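Local coordinates for protein lantibiotic dehydratase (Microbispora corallina, PDB 5EHK) that probably dehydrates serine and threonine residues of the NAI-107 precursor peptide in a glutamyl-tRNA-dependent reaction, at residues P287-D292 against V595-S600; V505-P510 against G518-V523. All blocks are in the same frame, centred on the assembly; numbering follows the deposited sequence.

The two contacts lie far apart: their centres are 40 Å from each other and their nearest atoms about 24 Å. In sequence, contact 2 is nested inside the long loop closed by contact 1. Contact 1 lies nearer the centre of the chain, 22 Å from it, against 34 Å for contact 2. Both are mainly buried, and they hold different elements. Contact 1 joins two loops distant in sequence through prolines, leucines and a single side-chain hydrogen bond. Contact 2 joins neighbouring antiparallel strands through four backbone hydrogen bonds, with valines on both faces of the strand pair. More of its touching residues are partly exposed: Pro510 and Thr519 beside helix 512-516, and Arg521.

Contact 1 of 2, residues P287-D292 against V595-S600; sequences PPLDGD and VGLPDS
The carboxylate of Asp290 receives the hydroxyl of Ser600 at its anti lone pair, the side of OD2 turned from OD1. The bond from Ser600 OG to Asp290 OD2 measures 2.6 Å. The other oxygen, OD1, weakly accepts the backbone N of Asp292, closing a loose Asx turn. The carboxylate is therefore used from both oxygens. This is loop-to-loop packing: the link between strand 281-283 and helix 294-306 meets the link between strands 591-595 and 604-605. The proline rings come next. Pro598 brings its ring tip to the backbone of Pro288, with Pro598 CG 4.0 Å from Pro288 CA. Pro288 CB meets Ser600 CB at 4.2 Å. Beyond them, Leu289 and Leu597 cross at about a right angle, and their CD1 methyls touch at 4.0 Å. Leu597 CG lies anti to its carbonyl carbon (chi1 -64°), and this position carries both methyls to the facing loop. CD1 lies near Pro288 O and CD2 near Pro287 O. Arg592 of strand 591-595 ties the loops together, with NH2 hydrogen-bonded to Pro288 O and weakly to Pro598 O. Pro287 points away from 595-600 and packs on Met174, Leu177 and Leu178 of helix 174-185. Ser600 OG is anti to its backbone N (chi1 165°), which directs the hydroxyl across to Asp290. The same oxygen also bonds to the backbone N of Arg602 in an ST turn, so Ser600 OG has two polar partners: Asp290 OD2 and Arg602 N.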
# COMPACT_ATOMS: atom_id res chain seq x y z
N PRO A 287 -20.68 -27.32 26.98
CA PRO A 287 -19.62 -27.07 27.97
C PRO A 287 -19.21 -25.61 27.93
O PRO A 287 -18.89 -25.12 26.84
CB PRO A 287 -18.47 -27.96 27.49
CG PRO A 287 -19.10 -28.97 26.57
CD PRO A 287 -20.24 -28.25 25.92
N PRO A 288 -19.25 -24.91 29.08
CA PRO A 288 -18.93 -23.47 29.19
C PRO A 288 -17.48 -23.12 28.85
O PRO A 288 -17.19 -21.95 28.62
CB PRO A 288 -19.19 -23.17 30.68
CG PRO A 288 -19.11 -24.51 31.36
CD PRO A 288 -19.63 -25.49 30.37
N LEU A 289 -16.61 -24.12 28.81
CA LEU A 289 -15.17 -23.89 28.70
C LEU A 289 -14.67 -22.96 29.81
O LEU A 289 -13.99 -21.96 29.56
CB LEU A 289 -14.77 -23.35 27.32
CG LEU A 289 -15.31 -24.10 26.12
CD1 LEU A 289 -14.66 -23.58 24.86
CD2 LEU A 289 -15.09 -25.59 26.26
N ASP A 290 -14.98 -23.31 31.05
CA ASP A 290 -14.52 -22.51 32.18
C ASP A 290 -13.40 -23.18 32.96
O ASP A 290 -12.94 -22.64 33.97
CB ASP A 290 -15.67 -22.20 33.11
CG ASP A 290 -16.44 -23.43 33.53
OD1 ASP A 290 -16.00 -24.57 33.24
OD2 ASP A 290 -17.50 -23.25 34.15
N GLY A 291 -12.94 -24.34 32.52
CA GLY A 291 -11.86 -25.02 33.20
C GLY A 291 -12.18 -26.42 33.71
O GLY A 291 -11.28 -27.23 33.89
N ASP A 292 -13.46 -26.70 33.93
CA ASP A 292 -13.91 -28.04 34.32
C ASP A 292 -13.75 -29.04 33.18
O ASP A 292 -13.55 -28.66 32.04
CB ASP A 292 -15.37 -28.01 34.80
CG ASP A 292 -15.83 -29.33 35.46
OD1 ASP A 292 -14.96 -30.09 35.97
OD2 ASP A 292 -17.07 -29.58 35.50
N VAL A 595 -18.70 -15.41 24.98
CA VAL A 595 -19.05 -15.12 23.60
C VAL A 595 -19.29 -16.40 22.82
O VAL A 595 -18.35 -17.12 22.50
CB VAL A 595 -17.94 -14.37 22.90
CG1 VAL A 595 -18.39 -13.96 21.53
CG2 VAL A 595 -17.53 -13.18 23.72
N GLY A 596 -20.55 -16.72 22.55
CA GLY A 596 -20.87 -17.93 21.81
C GLY A 596 -20.88 -19.18 22.67
O GLY A 596 -20.86 -20.29 22.13
N LEU A 597 -20.90 -19.00 23.99
CA LEU A 597 -20.92 -20.07 24.99
C LEU A 597 -21.87 -19.65 26.10
O LEU A 597 -22.11 -18.47 26.27
CB LEU A 597 -19.53 -20.26 25.61
CG LEU A 597 -18.40 -20.72 24.73
CD1 LEU A 597 -17.11 -20.51 25.47
CD2 LEU A 597 -18.60 -22.17 24.38
N PRO A 598 -22.42 -20.61 26.87
CA PRO A 598 -23.32 -20.26 27.98
C PRO A 598 -22.57 -19.59 29.09
O PRO A 598 -21.35 -19.69 29.10
CB PRO A 598 -23.81 -21.62 28.47
CG PRO A 598 -22.69 -22.54 28.13
CD PRO A 598 -22.18 -22.07 26.81
N ASP A 599 -23.26 -18.95 30.03
CA ASP A 599 -22.54 -18.37 31.15
C ASP A 599 -21.92 -19.52 31.92
O ASP A 599 -22.37 -20.66 31.82
CB ASP A 599 -23.49 -17.60 32.07
CG ASP A 599 -24.00 -16.33 31.45
OD1 ASP A 599 -23.66 -16.08 30.27
OD2 ASP A 599 -24.78 -15.60 32.12
N SER A 600 -20.89 -19.22 32.70
CA SER A 600 -20.31 -20.20 33.60
C SER A 600 -20.77 -19.97 35.04
O SER A 600 -20.86 -18.81 35.51
CB SER A 600 -18.77 -20.14 33.51
OG SER A 600 -18.12 -20.81 34.57

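Contact 2 of 2, residues V505-P510 against G518-V523; sequences VHVVAP and GTFRVV
His506 and Val523 are a hydrogen-bonded pair in two antiparallel strands, and each supplies both its N and its O. Val523 N reaches His506 O at 2.7 Å, and His506 N reaches Val523 O at 2.8 Å. Val508 and Arg521 repeat the pattern. Val508 N to Arg521 O is 2.9 Å and nearly straight at the hydrogen (173°). Between them, Val507 and Val522 are a non-hydrogen-bonded pair with side chains on one shared face. Valine side chains pack on both faces. Val522 CG1 lies 3.7 Å from Val505 CB, and Val508 CG2 lies 3.7 Å from Arg521 CB on the other face. At the end joined by helix 512-516, Ala509 CB packs on Phe520 CB, and Pro510 CD meets Thr519 CG2 at 3.8 Å. Phe520 CG is set between its backbone N and carbonyl carbon (chi1 69°), and the ring leads away from 505-510 to Val381 and Val382 of helix 380-395. The ring has Val522 CG2 in plane at one edge, and Val507 CG1 touches Phe520 CD1 at 4.3 Å. Gly518 ends the short helix 512-516 in a Schellman motif. Leu515 of that helix touches Ala509 and Phe520. Helix 380-395 also packs on Val505 and Val522. Strand 785-792 flanks strand 500-508, and strand 685-693 flanks strand 521-524. His506 ND1 is hydrogen-bonded to Ala784 O, just before strand 785-792. The polar grip across the pair is thus all backbone. It fixes the strand register, while apolar packing, including the Phe520 ring, joins the pair to helix 380-395.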
# COMPACT_ATOMS: atom_id res chain seq x y z
N VAL A 505 11.49 -20.81 27.96
CA VAL A 505 12.94 -20.89 27.75
C VAL A 505 13.54 -22.25 28.04
O VAL A 505 12.93 -23.08 28.72
CB VAL A 505 13.73 -19.83 28.55
CG1 VAL A 505 13.41 -18.40 28.08
CG2 VAL A 505 13.50 -20.00 30.04
N HIS A 506 14.73 -22.47 27.48
CA HIS A 506 15.60 -23.55 27.88
C HIS A 506 16.61 -22.95 28.84
O HIS A 506 17.17 -21.88 28.58
CB HIS A 506 16.38 -24.08 26.67
CG HIS A 506 15.54 -24.75 25.63
ND1 HIS A 506 14.63 -25.74 25.92
CD2 HIS A 506 15.50 -24.58 24.28
CE1 HIS A 506 14.06 -26.16 24.80
NE2 HIS A 506 14.57 -25.47 23.79
N VAL A 507 16.85 -23.64 29.96
CA VAL A 507 17.97 -23.31 30.83
C VAL A 507 18.97 -24.44 30.74
O VAL A 507 18.61 -25.60 30.94
CB VAL A 507 17.55 -23.13 32.28
CG1 VAL A 507 18.76 -22.78 33.12
CG2 VAL A 507 16.50 -22.04 32.40
N VAL A 508 20.21 -24.12 30.40
CA VAL A 508 21.25 -25.15 30.26
C VAL A 508 22.56 -24.84 31.01
O VAL A 508 22.93 -23.68 31.20
CB VAL A 508 21.57 -25.47 28.80
CG1 VAL A 508 20.45 -26.27 28.19
CG2 VAL A 508 21.83 -24.18 28.04
N ALA A 509 23.22 -25.91 31.44
CA ALA A 509 24.43 -25.81 32.26
C ALA A 509 25.15 -27.14 32.18
O ALA A 509 24.54 -28.13 31.80
CB ALA A 509 24.07 -25.47 33.71
N PRO A 510 26.44 -27.18 32.54
CA PRO A 510 27.18 -28.46 32.59
C PRO A 510 26.70 -29.41 33.71
O PRO A 510 26.70 -30.65 33.56
CB PRO A 510 28.62 -28.02 32.84
CG PRO A 510 28.66 -26.57 32.43
CD PRO A 510 27.32 -26.02 32.74
N GLY A 518 26.31 -20.01 38.49
CA GLY A 518 26.13 -19.01 37.45
C GLY A 518 26.71 -19.35 36.10
O GLY A 518 26.73 -18.53 35.18
N THR A 519 27.19 -20.58 35.97
CA THR A 519 27.64 -21.06 34.67
C THR A 519 26.48 -21.80 34.01
O THR A 519 26.26 -23.00 34.19
CB THR A 519 28.94 -21.91 34.78
OG1 THR A 519 30.05 -21.01 34.95
CG2 THR A 519 29.18 -22.74 33.51
N PHE A 520 25.70 -21.01 33.27
CA PHE A 520 24.52 -21.50 32.58
C PHE A 520 24.16 -20.55 31.44
O PHE A 520 24.68 -19.43 31.35
CB PHE A 520 23.32 -21.62 33.52
CG PHE A 520 22.78 -20.31 33.99
CD1 PHE A 520 21.73 -19.70 33.32
CD2 PHE A 520 23.33 -19.67 35.08
CE1 PHE A 520 21.26 -18.49 33.74
CE2 PHE A 520 22.85 -18.46 35.50
CZ PHE A 520 21.81 -17.86 34.83
N ARG A 521 23.28 -21.03 30.58
CA ARG A 521 22.73 -20.20 29.53
C ARG A 521 21.22 -20.26 29.61
O ARG A 521 20.66 -21.32 29.88
CB ARG A 521 23.22 -20.70 28.16
CG ARG A 521 24.18 -19.75 27.45
CD ARG A 521 25.37 -19.44 28.31
NE ARG A 521 26.49 -18.88 27.56
CZ ARG A 521 27.62 -18.47 28.13
NH1 ARG A 521 27.77 -18.57 29.43
NH2 ARG A 521 28.61 -17.98 27.39
N VAL A 522 20.55 -19.12 29.42
CA VAL A 522 19.10 -19.15 29.17
C VAL A 522 18.81 -18.95 27.68
O VAL A 522 19.22 -17.94 27.08
CB VAL A 522 18.35 -18.05 29.92
CG1 VAL A 522 16.84 -18.16 29.63
CG2 VAL A 522 18.61 -18.16 31.40
N VAL A 523 18.13 -19.90 27.06
CA VAL A 523 17.87 -19.81 25.63
C VAL A 523 16.36 -19.59 25.38
O VAL A 523 15.54 -20.45 25.75
CB VAL A 523 18.38 -21.06 24.90
CG1 VAL A 523 18.04 -21.01 23.40
CG2 VAL A 523 19.86 -21.18 25.10